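Long-range contacts in erythromycin dehydratase (Saccharopolyspora erythraea, PDB 3EL6), which probably catalyses the dehydration of beta-hydroxyacyl intermediates bound to acyl carrier protein, within the polyketide synthase that builds the erythromycin core: residues 74-79 with 104-109; 96-101 with 153-158; 168-173 with 202-207; 181-186 with 196-201. All blocks are in the same frame, centred on the assembly; numbering follows the deposited sequence.

How the contacts relate
The four contacts illustrate how a double hotdog fold is held together locally at several separate points along one chain. Contacts 1 and 2 come first and interlock, because their segments alternate in the sequence; their centres are about 22 Å apart. Contacts 3 and 4 follow, with contact 4 nested inside the loop that contact 3 closes; both use strand 200-206, and their centres are about 19 Å apart. Contacts 2 and 4 lie on opposite sides of the chain's centre. The early and late halves meet where Pro78 of contact 1 packs on Phe197 of contact 4, which brings the loop after strand 74-75 against the turn before strand 200-206. Contact 3 is the outlying one, at the surface.

Contact 1. Residues 74-79 with 104-109; sequences RTLVPG and QRPLVL
The backbones of Leu76 and Val108 meet in a single beta bridge, and since the paths of 74-77 and 106-109 run 104° apart, the pairing is a brief crossing and not a ladder. Two hydrogen bonds flank the bridge: Leu109 N gives to Thr75 O at 2.8 Å, and Val77 N gives to Leu107 O at 2.9 Å. One water carries the pairing a step further, accepting from Leu107 N at 2.7 Å and donating to Val77 O. Among the side chains, Val77 is central to the buried part. Its CB rests on Leu107 CB at 3.8 Å, while CG2, set opposite the carbonyl carbon by a chi1 of 175°, reaches Leu109 CG at 3.6 Å. Both leucines go on to touch Ala114 of strand 114-123. The outer part gathers round Val108, whose CG2 meets Leu76 CD2 at 3.6 Å and Arg74 NH2 at 3.4 Å. Arg74 crosses Val108 at about a right angle, and Leu76 CD2 sits over the centre of one guanidinium face, so aliphatic groups line the charged one. The other branch of Leu76, CD1, packs against the ring of Pro106. Leu76 O also takes a hydrogen bond from His69 ND1, which ties the crossing to the HxxxGxxxxP signature of polyketide synthase dehydratases, a segment that begins at His69 and ends at Pro78.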
loop_
_atom_site.group_PDB
_atom_site.type_symbol
_atom_site.label_atom_id
_atom_site.label_comp_id
_atom_site.label_asym_id
_atom_site.label_seq_id
_atom_site.Cartn_x
_atom_site.Cartn_y
_atom_site.Cartn_z
ATOM N N ARG A 74 21.581 -22.360 11.856
ATOM C CA ARG A 74 20.769 -21.167 11.861
ATOM C C ARG A 74 19.298 -21.547 11.748
ATOM O O ARG A 74 18.940 -22.458 10.990
ATOM C CB ARG A 74 21.129 -20.259 10.682
ATOM C CG ARG A 74 22.615 -19.832 10.662
ATOM C CD ARG A 74 23.097 -19.726 9.218
ATOM N NE ARG A 74 22.721 -18.437 8.655
ATOM C CZ ARG A 74 22.486 -18.198 7.363
ATOM N NH1 ARG A 74 22.560 -19.180 6.457
ATOM N NH2 ARG A 74 22.154 -16.964 6.977
ATOM N N THR A 75 18.457 -20.847 12.490
ATOM C CA THR A 75 17.034 -21.026 12.324
ATOM C C THR A 75 16.601 -20.246 11.091
ATOM O O THR A 75 16.545 -19.005 11.114
ATOM C CB THR A 75 16.249 -20.531 13.533
ATOM O OG1 THR A 75 16.629 -21.300 14.682
ATOM C CG2 THR A 75 14.764 -20.723 13.307
ATOM N N LEU A 76 16.289 -20.981 10.027
ATOM C CA LEU A 76 15.961 -20.371 8.748
ATOM C C LEU A 76 14.491 -20.566 8.485
ATOM O O LEU A 76 13.969 -21.689 8.585
ATOM C CB LEU A 76 16.758 -21.015 7.616
ATOM C CG LEU A 76 18.260 -20.851 7.716
ATOM C CD1 LEU A 76 18.817 -21.249 6.383
ATOM C CD2 LEU A 76 18.608 -19.391 8.040
ATOM N N VAL A 77 13.797 -19.482 8.152
ATOM C CA VAL A 77 12.418 -19.614 7.707
ATOM C C VAL A 77 12.440 -20.384 6.347
ATOM O O VAL A 77 13.176 -20.024 5.392
ATOM C CB VAL A 77 11.777 -18.212 7.515
ATOM C CG1 VAL A 77 10.354 -18.338 6.933
ATOM C CG2 VAL A 77 11.713 -17.499 8.876
ATOM N N PRO A 78 11.639 -21.442 6.249
ATOM C CA PRO A 78 11.592 -22.184 4.990
ATOM C C PRO A 78 11.021 -21.290 3.839
ATOM O O PRO A 78 10.078 -20.509 4.040
ATOM C CB PRO A 78 10.610 -23.311 5.262
ATOM C CG PRO A 78 10.332 -23.294 6.743
ATOM C CD PRO A 78 10.631 -21.897 7.226
ATOM N N GLY A 79 11.631 -21.402 2.669
ATOM C CA GLY A 79 11.117 -20.700 1.481
ATOM C C GLY A 79 9.655 -20.934 1.229
ATOM O O GLY A 79 8.972 -20.057 0.638
ATOM N N GLN A 104 15.553 -14.983 -2.487
ATOM C CA GLN A 104 16.892 -14.533 -2.212
ATOM C C GLN A 104 17.284 -15.126 -0.862
ATOM O O GLN A 104 16.783 -16.180 -0.436
ATOM C CB GLN A 104 16.932 -12.984 -2.254
ATOM C CG GLN A 104 16.985 -12.425 -3.721
ATOM C CD GLN A 104 15.603 -12.073 -4.401
ATOM O OE1 GLN A 104 15.234 -12.668 -5.424
ATOM N NE2 GLN A 104 14.890 -11.071 -3.865
ATOM N N ARG A 105 18.188 -14.466 -0.184
ATOM C CA ARG A 105 18.507 -14.788 1.180
ATOM C C ARG A 105 17.333 -15.320 1.995
ATOM O O ARG A 105 16.265 -14.687 2.078
ATOM C CB ARG A 105 18.993 -13.515 1.827
ATOM C CG ARG A 105 18.414 -12.304 1.118
ATOM C CD ARG A 105 19.380 -11.179 1.215
ATOM N NE ARG A 105 19.523 -10.817 2.619
ATOM C CZ ARG A 105 18.553 -10.201 3.271
ATOM N NH1 ARG A 105 18.711 -9.883 4.555
ATOM N NH2 ARG A 105 17.424 -9.912 2.606
ATOM N N PRO A 106 17.523 -16.492 2.592
ATOM C CA PRO A 106 16.548 -16.998 3.544
ATOM C C PRO A 106 16.445 -16.032 4.701
ATOM O O PRO A 106 17.357 -15.259 4.954
ATOM C CB PRO A 106 17.132 -18.347 3.989
ATOM C CG PRO A 106 18.543 -18.289 3.566
ATOM C CD PRO A 106 18.547 -17.486 2.293
ATOM N N LEU A 107 15.296 -16.009 5.334
ATOM C CA LEU A 107 15.067 -15.139 6.443
ATOM C C LEU A 107 15.668 -15.894 7.631
ATOM O O LEU A 107 15.345 -17.065 7.857
ATOM C CB LEU A 107 13.563 -15.000 6.610
ATOM C CG LEU A 107 12.885 -13.701 7.028
ATOM C CD1 LEU A 107 11.362 -13.837 7.073
ATOM C CD2 LEU A 107 13.449 -13.185 8.339
ATOM N N VAL A 108 16.540 -15.239 8.375
ATOM C CA VAL A 108 17.102 -15.837 9.571
ATOM C C VAL A 108 16.319 -15.375 10.778
ATOM O O VAL A 108 16.247 -14.168 11.061
ATOM C CB VAL A 108 18.580 -15.464 9.770
ATOM C CG1 VAL A 108 19.090 -16.098 11.020
ATOM C CG2 VAL A 108 19.399 -15.939 8.597
ATOM N N LEU A 109 15.719 -16.323 11.498
ATOM C CA LEU A 109 14.850 -15.950 12.609
ATOM C C LEU A 109 15.643 -15.737 13.874
ATOM O O LEU A 109 16.320 -16.647 14.394
ATOM C CB LEU A 109 13.709 -16.942 12.853
ATOM C CG LEU A 109 12.338 -16.576 12.300
ATOM C CD1 LEU A 109 11.263 -17.434 12.994
ATOM C CD2 LEU A 109 12.026 -15.087 12.468
HETATM O O HOH W 1 13.297 -17.528 4.294
#

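Contact 2. Residues 96-101 with 153-158; sequences PVLEEL and GTLAQG
Glu99 and Glu100 both face Thr154, a classic beta bulge that shifts the antiparallel register by one residue. Thr154 O is approached by two amides, each weakly: Glu99 N is close, at 2.8 Å, but badly bent at 124°, whereas Glu100 N is straighter yet 3.4 Å away. Regular pairing brackets the bulge. On one flank Ala156 N gives to Val97 O at 2.7 Å and Val97 N gives back to Ala156 O; on the other, Thr154 N gives to Glu100 O at 2.9 Å. Gly153, with no side chain, lets the backbones draw in until its CA is 4.1 Å from Leu101 CA. The extra residue also brings Glu99 onto the same face as Thr154 and Ala156. With CG anti to the backbone N (chi1 176°) and the chain extended, Glu99 lies alongside Thr154: OE2 comes 3.7 Å from Thr154 CG2, and OE1 approaches Ala156 CB. A long, weak ion pair links that carboxylate to Arg128. On the other face Leu98 CD2 touches Leu155 CD2 at 4.0 Å. Near the end of the pairing, the Pro96 ring lies against Gly158. Leu98 and Leu101 pack on Val83 of helix 79-93, with Leu98 also on Leu87. Strand 97-103 thus runs between strands 148-156 and 251-259, with backbone bonds from Leu98 to Val257 and from Leu101 to Trp254.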
loop_
_atom_site.group_PDB
_atom_site.type_symbol
_atom_site.label_atom_id
_atom_site.label_comp_id
_atom_site.label_asym_id
_atom_site.label_seq_id
_atom_site.Cartn_x
_atom_site.Cartn_y
_atom_site.Cartn_z
ATOM N N PRO A 96 -4.242 -15.970 -9.028
ATOM C CA PRO A 96 -3.976 -16.972 -8.001
ATOM C C PRO A 96 -2.783 -17.881 -8.302
ATOM O O PRO A 96 -2.369 -18.694 -7.426
ATOM C CB PRO A 96 -5.299 -17.747 -7.933
ATOM C CG PRO A 96 -5.745 -17.767 -9.379
ATOM C CD PRO A 96 -5.439 -16.302 -9.826
ATOM N N VAL A 97 -2.193 -17.712 -9.484
ATOM C CA VAL A 97 -1.025 -18.511 -9.889
ATOM C C VAL A 97 0.248 -17.762 -9.629
ATOM O O VAL A 97 0.405 -16.581 -9.980
ATOM C CB VAL A 97 -1.094 -18.911 -11.410
ATOM C CG1 VAL A 97 0.194 -19.556 -11.878
ATOM C CG2 VAL A 97 -2.274 -19.906 -11.560
ATOM N N LEU A 98 1.183 -18.475 -9.030
ATOM C CA LEU A 98 2.517 -17.926 -8.827
ATOM C C LEU A 98 3.315 -18.317 -10.058
ATOM O O LEU A 98 3.829 -19.434 -10.161
ATOM C CB LEU A 98 3.057 -18.507 -7.524
ATOM C CG LEU A 98 3.747 -17.717 -6.447
ATOM C CD1 LEU A 98 4.603 -18.592 -5.473
ATOM C CD2 LEU A 98 4.378 -16.313 -6.800
ATOM N N GLU A 99 3.354 -17.429 -11.066
ATOM C CA GLU A 99 4.075 -17.736 -12.268
ATOM C C GLU A 99 5.559 -17.941 -12.006
ATOM O O GLU A 99 6.178 -18.835 -12.559
ATOM C CB GLU A 99 3.886 -16.622 -13.297
ATOM C CG GLU A 99 4.696 -16.884 -14.516
ATOM C CD GLU A 99 4.239 -16.012 -15.640
ATOM O OE1 GLU A 99 3.169 -16.320 -16.211
ATOM O OE2 GLU A 99 4.975 -15.036 -15.934
ATOM N N GLU A 100 6.146 -17.131 -11.145
ATOM C CA GLU A 100 7.496 -17.428 -10.637
ATOM C C GLU A 100 7.661 -16.800 -9.275
ATOM O O GLU A 100 7.040 -15.752 -8.980
ATOM C CB GLU A 100 8.498 -16.782 -11.603
ATOM C CG GLU A 100 9.917 -16.626 -11.110
ATOM C CD GLU A 100 10.782 -15.796 -12.077
ATOM O OE1 GLU A 100 10.448 -14.600 -12.288
ATOM O OE2 GLU A 100 11.796 -16.334 -12.612
ATOM N N LEU A 101 8.445 -17.452 -8.420
ATOM C CA LEU A 101 8.947 -16.784 -7.189
ATOM C C LEU A 101 10.376 -17.168 -7.010
ATOM O O LEU A 101 10.719 -18.390 -6.985
ATOM C CB LEU A 101 8.090 -17.174 -5.970
ATOM C CG LEU A 101 8.441 -16.296 -4.751
ATOM C CD1 LEU A 101 7.839 -14.898 -4.935
ATOM C CD2 LEU A 101 7.916 -16.982 -3.503
ATOM N N GLY A 153 8.582 -12.078 -7.497
ATOM C CA GLY A 153 8.014 -12.980 -8.500
ATOM C C GLY A 153 6.882 -12.319 -9.259
ATOM O O GLY A 153 6.773 -11.070 -9.283
ATOM N N THR A 154 6.021 -13.153 -9.831
ATOM C CA THR A 154 4.970 -12.717 -10.733
ATOM C C THR A 154 3.723 -13.536 -10.465
ATOM O O THR A 154 3.816 -14.769 -10.314
ATOM C CB THR A 154 5.457 -12.939 -12.210
ATOM O OG1 THR A 154 6.639 -12.149 -12.438
ATOM C CG2 THR A 154 4.351 -12.571 -13.241
ATOM N N LEU A 155 2.570 -12.866 -10.361
ATOM C CA LEU A 155 1.288 -13.498 -10.140
ATOM C C LEU A 155 0.581 -13.502 -11.473
ATOM O O LEU A 155 0.655 -12.498 -12.248
ATOM C CB LEU A 155 0.412 -12.658 -9.165
ATOM C CG LEU A 155 1.072 -12.575 -7.734
ATOM C CD1 LEU A 155 0.173 -11.619 -6.951
ATOM C CD2 LEU A 155 1.057 -14.029 -7.138
ATOM N N ALA A 156 -0.153 -14.565 -11.752
ATOM C CA ALA A 156 -0.863 -14.638 -13.054
ATOM C C ALA A 156 -2.198 -15.323 -12.877
ATOM O O ALA A 156 -2.585 -15.754 -11.789
ATOM C CB ALA A 156 -0.048 -15.451 -14.029
ATOM N N GLN A 157 -2.860 -15.541 -14.006
ATOM C CA GLN A 157 -4.231 -16.036 -14.012
ATOM C C GLN A 157 -4.334 -17.571 -13.752
ATOM O O GLN A 157 -3.448 -18.324 -14.118
ATOM C CB GLN A 157 -4.866 -15.755 -15.398
ATOM C CG GLN A 157 -4.856 -14.209 -15.730
ATOM C CD GLN A 157 -3.627 -13.650 -16.397
ATOM O OE1 GLN A 157 -2.581 -14.296 -16.533
ATOM N NE2 GLN A 157 -3.751 -12.378 -16.862
ATOM N N GLY A 158 -5.456 -17.953 -13.160
ATOM C CA GLY A 158 -5.759 -19.325 -12.769
ATOM C C GLY A 158 -5.890 -20.197 -14.008
ATOM O O GLY A 158 -6.252 -19.712 -15.138
#

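Contact 3. Residues 168-173 with 202-207; sequences QWPPED and AAWRKD
Pro170 sets CG, with CB and CD beside it, over one face of the Trp204 indole in the tight part of this contact, while the side of Asp173 is looser and exposed. The proline CG stands 3.4 Å from the centroid of the Trp204 five-membered ring, only 6° off its normal, a well-centred CH-pi contact. The peptide between Trp169 and Pro170 is cis, and both residues meet the same indole: Trp169 NE1 approaches Trp204 CZ3 at 3.6 Å, with the ring planes 80° apart in an oblique pairing. Trp169 NE1 is engaged by Glu213, and its ring receives a cation-pi contact from Arg268. Between the two parts Lys206 lies along Pro171, bending at chi3 (-67°) to bring NZ to 3.2 Å from Pro171 CB. That approach is a packing contact and not a polar one; Asp173 OD2 remains 5.9 Å from Lys206 NZ, so opposite charges are near without touching. No hydrogen bond crosses between the segments. Residues 168-173 lead into strand 175-176, the outermost of this chain's sheet there, which pairs with strand 200-206 through Val175 and Arg205. On the far side of strand 200-206, Tyr211 of strand 209-215 is touched by Trp169 and Pro171, so the loop covers both strands.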
loop_
_atom_site.group_PDB
_atom_site.type_symbol
_atom_site.label_atom_id
_atom_site.label_comp_id
_atom_site.label_asym_id
_atom_site.label_seq_id
_atom_site.Cartn_x
_atom_site.Cartn_y
_atom_site.Cartn_z
ATOM N N GLN A 168 -3.308 -46.828 -9.959
ATOM C CA GLN A 168 -2.880 -47.510 -8.732
ATOM C C GLN A 168 -1.838 -46.638 -7.999
ATOM O O GLN A 168 -0.971 -46.061 -8.651
ATOM C CB GLN A 168 -2.256 -48.882 -9.101
ATOM C CG GLN A 168 -1.686 -49.660 -7.925
ATOM C CD GLN A 168 -1.112 -51.017 -8.353
ATOM O OE1 GLN A 168 -0.154 -51.534 -7.754
ATOM N NE2 GLN A 168 -1.679 -51.584 -9.401
ATOM N N TRP A 169 -1.890 -46.584 -6.663
ATOM C CA TRP A 169 -0.935 -45.758 -5.870
ATOM C C TRP A 169 -0.073 -46.573 -4.884
ATOM O O TRP A 169 -0.623 -47.243 -4.059
ATOM C CB TRP A 169 -1.727 -44.728 -5.044
ATOM C CG TRP A 169 -0.803 -43.952 -4.082
ATOM C CD1 TRP A 169 -0.614 -44.169 -2.727
ATOM C CD2 TRP A 169 0.071 -42.878 -4.446
ATOM N NE1 TRP A 169 0.353 -43.265 -2.235
ATOM C CE2 TRP A 169 0.773 -42.471 -3.271
ATOM C CE3 TRP A 169 0.310 -42.195 -5.645
ATOM C CZ2 TRP A 169 1.693 -41.416 -3.280
ATOM C CZ3 TRP A 169 1.217 -41.143 -5.657
ATOM C CH2 TRP A 169 1.910 -40.768 -4.477
ATOM N N PRO A 170 1.262 -46.532 -4.987
ATOM C CA PRO A 170 1.992 -45.906 -6.077
ATOM C C PRO A 170 1.801 -46.719 -7.371
ATOM O O PRO A 170 1.190 -47.798 -7.341
ATOM C CB PRO A 170 3.432 -46.025 -5.633
ATOM C CG PRO A 170 3.431 -47.372 -4.830
ATOM C CD PRO A 170 2.140 -47.353 -4.121
ATOM N N PRO A 171 2.353 -46.235 -8.491
ATOM C CA PRO A 171 2.190 -47.008 -9.736
ATOM C C PRO A 171 2.723 -48.450 -9.605
ATOM O O PRO A 171 3.565 -48.727 -8.740
ATOM C CB PRO A 171 3.063 -46.234 -10.727
ATOM C CG PRO A 171 2.991 -44.806 -10.205
ATOM C CD PRO A 171 3.047 -44.951 -8.712
ATOM N N GLU A 172 2.287 -49.335 -10.507
ATOM C CA GLU A 172 2.618 -50.775 -10.449
ATOM C C GLU A 172 4.085 -51.159 -10.235
ATOM O O GLU A 172 4.385 -52.004 -9.372
ATOM C CB GLU A 172 2.021 -51.519 -11.672
ATOM C CG GLU A 172 0.519 -51.867 -11.463
ATOM C CD GLU A 172 -0.232 -52.353 -12.735
ATOM O OE1 GLU A 172 0.201 -53.342 -13.379
ATOM O OE2 GLU A 172 -1.284 -51.742 -13.074
ATOM N N ASP A 173 5.003 -50.579 -10.998
ATOM C CA ASP A 173 6.410 -50.971 -10.846
ATOM C C ASP A 173 7.221 -50.162 -9.839
ATOM O O ASP A 173 8.451 -50.136 -9.918
ATOM C CB ASP A 173 7.154 -50.815 -12.179
ATOM C CG ASP A 173 6.466 -51.521 -13.349
ATOM O OD1 ASP A 173 7.103 -51.565 -14.442
ATOM O OD2 ASP A 173 5.303 -52.010 -13.195
ATOM N N ALA A 202 5.697 -41.847 3.561
ATOM C CA ALA A 202 6.031 -43.050 2.745
ATOM C C ALA A 202 6.552 -42.587 1.393
ATOM O O ALA A 202 6.199 -41.476 0.961
ATOM C CB ALA A 202 4.755 -43.898 2.551
ATOM N N ALA A 203 7.438 -43.354 0.748
ATOM C CA ALA A 203 7.915 -42.924 -0.553
ATOM C C ALA A 203 8.285 -44.153 -1.402
ATOM O O ALA A 203 8.621 -45.234 -0.859
ATOM C CB ALA A 203 9.149 -42.041 -0.412
ATOM N N TRP A 204 8.250 -43.951 -2.712
ATOM C CA TRP A 204 8.534 -45.023 -3.701
ATOM C C TRP A 204 9.206 -44.360 -4.891
ATOM O O TRP A 204 9.038 -43.147 -5.088
ATOM C CB TRP A 204 7.256 -45.657 -4.205
ATOM C CG TRP A 204 6.410 -46.361 -3.167
ATOM C CD1 TRP A 204 6.459 -47.689 -2.796
ATOM C CD2 TRP A 204 5.331 -45.769 -2.407
ATOM N NE1 TRP A 204 5.492 -47.938 -1.841
ATOM C CE2 TRP A 204 4.784 -46.788 -1.587
ATOM C CE3 TRP A 204 4.793 -44.467 -2.333
ATOM C CZ2 TRP A 204 3.718 -46.557 -0.715
ATOM C CZ3 TRP A 204 3.723 -44.233 -1.450
ATOM C CH2 TRP A 204 3.200 -45.280 -0.662
ATOM N N ARG A 205 9.913 -45.136 -5.716
ATOM C CA ARG A 205 10.637 -44.578 -6.839
ATOM C C ARG A 205 10.410 -45.466 -8.023
ATOM O O ARG A 205 10.250 -46.676 -7.865
ATOM C CB ARG A 205 12.115 -44.548 -6.504
ATOM C CG ARG A 205 12.981 -43.928 -7.561
ATOM C CD ARG A 205 14.221 -43.295 -6.935
ATOM N NE ARG A 205 15.141 -42.838 -7.973
ATOM C CZ ARG A 205 16.377 -42.413 -7.732
ATOM N NH1 ARG A 205 16.821 -42.377 -6.483
ATOM N NH2 ARG A 205 17.162 -42.025 -8.738
ATOM N N LYS A 206 10.340 -44.865 -9.196
ATOM C CA LYS A 206 10.274 -45.588 -10.459
ATOM C C LYS A 206 11.101 -44.772 -11.465
ATOM O O LYS A 206 10.793 -43.607 -11.700
ATOM C CB LYS A 206 8.843 -45.696 -10.936
ATOM C CG LYS A 206 8.738 -46.584 -12.176
ATOM C CD LYS A 206 7.549 -46.223 -13.016
ATOM C CE LYS A 206 6.258 -46.545 -12.307
ATOM N NZ LYS A 206 5.120 -46.104 -13.174
ATOM N N ASP A 207 12.175 -45.342 -12.013
ATOM C CA ASP A 207 13.077 -44.544 -12.849
ATOM C C ASP A 207 13.608 -43.403 -11.977
ATOM O O ASP A 207 14.131 -43.613 -10.858
ATOM C CB ASP A 207 12.301 -43.935 -14.031
ATOM C CG ASP A 207 11.358 -44.947 -14.713
ATOM O OD1 ASP A 207 11.856 -46.034 -15.131
ATOM O OD2 ASP A 207 10.125 -44.661 -14.838
#

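Contact 4. Residues 181-186 with 196-201; sequences DHYDGL and SFQALR
Tyr183 of helix 182-188 lies against an inverse gamma turn centred on Gln198, just before strand 200-206 of the hotdog fold. From CB, which points toward the turn, a chi1 of -72° sets CG opposite the carbonyl carbon, and the ring then slides past Gln198 in the reverse direction. Tyr183 CG meets Gln198 CG at 3.8 Å; the latter methylene stands over the ring centre in a CH-pi contact. CD2 shares that partner, and Tyr183 CE2 lies 3.7 Å from Gln198 CB. Farther out, CE1 approaches Phe197 O, and Tyr183 CZ comes within 3.4 Å of Gln198 CA. At the tip, Tyr183 OH accepts from Leu200 N at 3.3 Å, a fairly straight bond at 163°, with the donor at the ring edge. A second bond joins this hydroxyl to Gln235 OE1, while Gln235 NE2 bonds Phe197 O. Tyrosine and turn thus share one amide, from the glutamine that closes the DxxxQ sequence begun by Asp231. The Gln198 side chain extends nearly parallel to the ring, their planes 14° apart, and its NE2 is bonded to Tyr193 O. The opposite ring face is covered by His182, whose CD2 stands 3.6 Å above the Tyr183 ring plane, so the aromatic group is packed on both faces. Leu200 wraps the end of the tyrosine, with CG 3.4 Å from Tyr183 OH, and its CD1 reaches on to His182 NE2 at 3.7 Å.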
loop_
_atom_site.group_PDB
_atom_site.type_symbol
_atom_site.label_atom_id
_atom_site.label_comp_id
_atom_site.label_asym_id
_atom_site.label_seq_id
_atom_site.Cartn_x
_atom_site.Cartn_y
_atom_site.Cartn_z
ATOM N N ASP A 181 16.484 -43.860 8.126
ATOM C CA ASP A 181 17.428 -42.865 8.634
ATOM C C ASP A 181 17.462 -41.628 7.735
ATOM O O ASP A 181 18.477 -40.941 7.639
ATOM C CB ASP A 181 18.824 -43.458 8.757
ATOM C CG ASP A 181 19.235 -44.189 7.504
ATOM O OD1 ASP A 181 19.127 -43.559 6.405
ATOM O OD2 ASP A 181 19.633 -45.392 7.626
ATOM N N HIS A 182 16.354 -41.374 7.051
ATOM C CA HIS A 182 16.311 -40.218 6.137
ATOM C C HIS A 182 16.645 -38.926 6.887
ATOM O O HIS A 182 17.530 -38.195 6.473
ATOM C CB HIS A 182 14.929 -40.112 5.459
ATOM C CG HIS A 182 14.795 -38.898 4.585
ATOM N ND1 HIS A 182 15.382 -38.810 3.346
ATOM C CD2 HIS A 182 14.212 -37.694 4.812
ATOM C CE1 HIS A 182 15.127 -37.617 2.815
ATOM N NE2 HIS A 182 14.416 -36.921 3.690
ATOM N N TYR A 183 15.938 -38.651 7.986
ATOM C CA TYR A 183 16.089 -37.367 8.704
ATOM C C TYR A 183 17.380 -37.337 9.522
ATOM O O TYR A 183 18.008 -36.278 9.692
ATOM C CB TYR A 183 14.841 -37.041 9.548
ATOM C CG TYR A 183 13.664 -36.644 8.663
ATOM C CD1 TYR A 183 13.673 -35.414 7.978
ATOM C CD2 TYR A 183 12.594 -37.526 8.446
ATOM C CE1 TYR A 183 12.621 -35.062 7.110
ATOM C CE2 TYR A 183 11.527 -37.180 7.575
ATOM C CZ TYR A 183 11.563 -35.937 6.927
ATOM O OH TYR A 183 10.542 -35.612 6.099
ATOM N N ASP A 184 17.791 -38.521 9.994
ATOM C CA ASP A 184 19.093 -38.672 10.670
ATOM C C ASP A 184 20.212 -38.314 9.718
ATOM O O ASP A 184 21.077 -37.502 10.039
ATOM C CB ASP A 184 19.292 -40.100 11.185
ATOM C CG ASP A 184 18.342 -40.459 12.319
ATOM O OD1 ASP A 184 17.988 -39.556 13.106
ATOM O OD2 ASP A 184 17.947 -41.665 12.430
ATOM N N GLY A 185 20.199 -38.922 8.540
ATOM C CA GLY A 185 21.148 -38.590 7.489
ATOM C C GLY A 185 21.200 -37.088 7.226
ATOM O O GLY A 185 22.286 -36.478 7.173
ATOM N N LEU A 186 20.032 -36.476 7.026
ATOM C CA LEU A 186 20.013 -35.048 6.752
ATOM C C LEU A 186 20.613 -34.234 7.899
ATOM O O LEU A 186 21.400 -33.293 7.664
ATOM C CB LEU A 186 18.597 -34.579 6.412
ATOM C CG LEU A 186 18.186 -34.896 4.979
ATOM C CD1 LEU A 186 16.745 -34.504 4.788
ATOM C CD2 LEU A 186 19.049 -34.123 4.031
ATOM N N SER A 196 8.007 -31.677 13.494
ATOM C CA SER A 196 6.972 -30.962 12.776
ATOM C C SER A 196 7.200 -31.043 11.240
ATOM O O SER A 196 6.240 -31.144 10.470
ATOM C CB SER A 196 6.867 -29.517 13.284
ATOM O OG SER A 196 8.111 -28.838 13.114
ATOM N N PHE A 197 8.464 -31.037 10.827
ATOM C CA PHE A 197 8.867 -31.081 9.428
ATOM C C PHE A 197 9.159 -32.473 8.891
ATOM O O PHE A 197 9.454 -32.610 7.698
ATOM C CB PHE A 197 10.122 -30.229 9.213
ATOM C CG PHE A 197 9.820 -28.757 9.096
ATOM C CD1 PHE A 197 9.653 -28.165 7.844
ATOM C CD2 PHE A 197 9.646 -27.975 10.223
ATOM C CE1 PHE A 197 9.335 -26.787 7.719
ATOM C CE2 PHE A 197 9.322 -26.599 10.117
ATOM C CZ PHE A 197 9.170 -26.013 8.857
ATOM N N GLN A 198 9.076 -33.495 9.763
ATOM C CA GLN A 198 9.369 -34.861 9.334
ATOM C C GLN A 198 8.106 -35.438 8.716
ATOM O O GLN A 198 7.542 -36.448 9.174
ATOM C CB GLN A 198 9.869 -35.645 10.550
ATOM C CG GLN A 198 11.160 -35.077 11.033
ATOM C CD GLN A 198 11.708 -35.798 12.236
ATOM O OE1 GLN A 198 11.188 -36.860 12.600
ATOM N NE2 GLN A 198 12.722 -35.221 12.879
ATOM N N ALA A 199 7.665 -34.848 7.604
ATOM C CA ALA A 199 6.328 -35.098 7.099
ATOM C C ALA A 199 6.308 -36.053 5.897
ATOM O O ALA A 199 5.247 -36.310 5.362
ATOM C CB ALA A 199 5.631 -33.754 6.699
ATOM N N LEU A 200 7.468 -36.537 5.466
ATOM C CA LEU A 200 7.497 -37.630 4.449
ATOM C C LEU A 200 7.071 -38.928 5.150
ATOM O O LEU A 200 7.788 -39.381 6.036
ATOM C CB LEU A 200 8.908 -37.751 3.879
ATOM C CG LEU A 200 9.372 -36.571 3.032
ATOM C CD1 LEU A 200 10.882 -36.782 2.674
ATOM C CD2 LEU A 200 8.597 -36.476 1.725
ATOM N N ARG A 201 5.875 -39.423 4.877
ATOM C CA ARG A 201 5.317 -40.570 5.636
ATOM C C ARG A 201 5.626 -41.912 4.891
ATOM O O ARG A 201 5.757 -42.994 5.515
ATOM C CB ARG A 201 3.820 -40.428 5.817
ATOM C CG ARG A 201 3.364 -39.148 6.562
ATOM C CD ARG A 201 3.889 -39.058 8.043
ATOM N NE ARG A 201 3.709 -37.658 8.486
ATOM C CZ ARG A 201 4.263 -37.108 9.553
ATOM N NH1 ARG A 201 4.908 -37.872 10.437
ATOM N NH2 ARG A 201 4.121 -35.798 9.769
#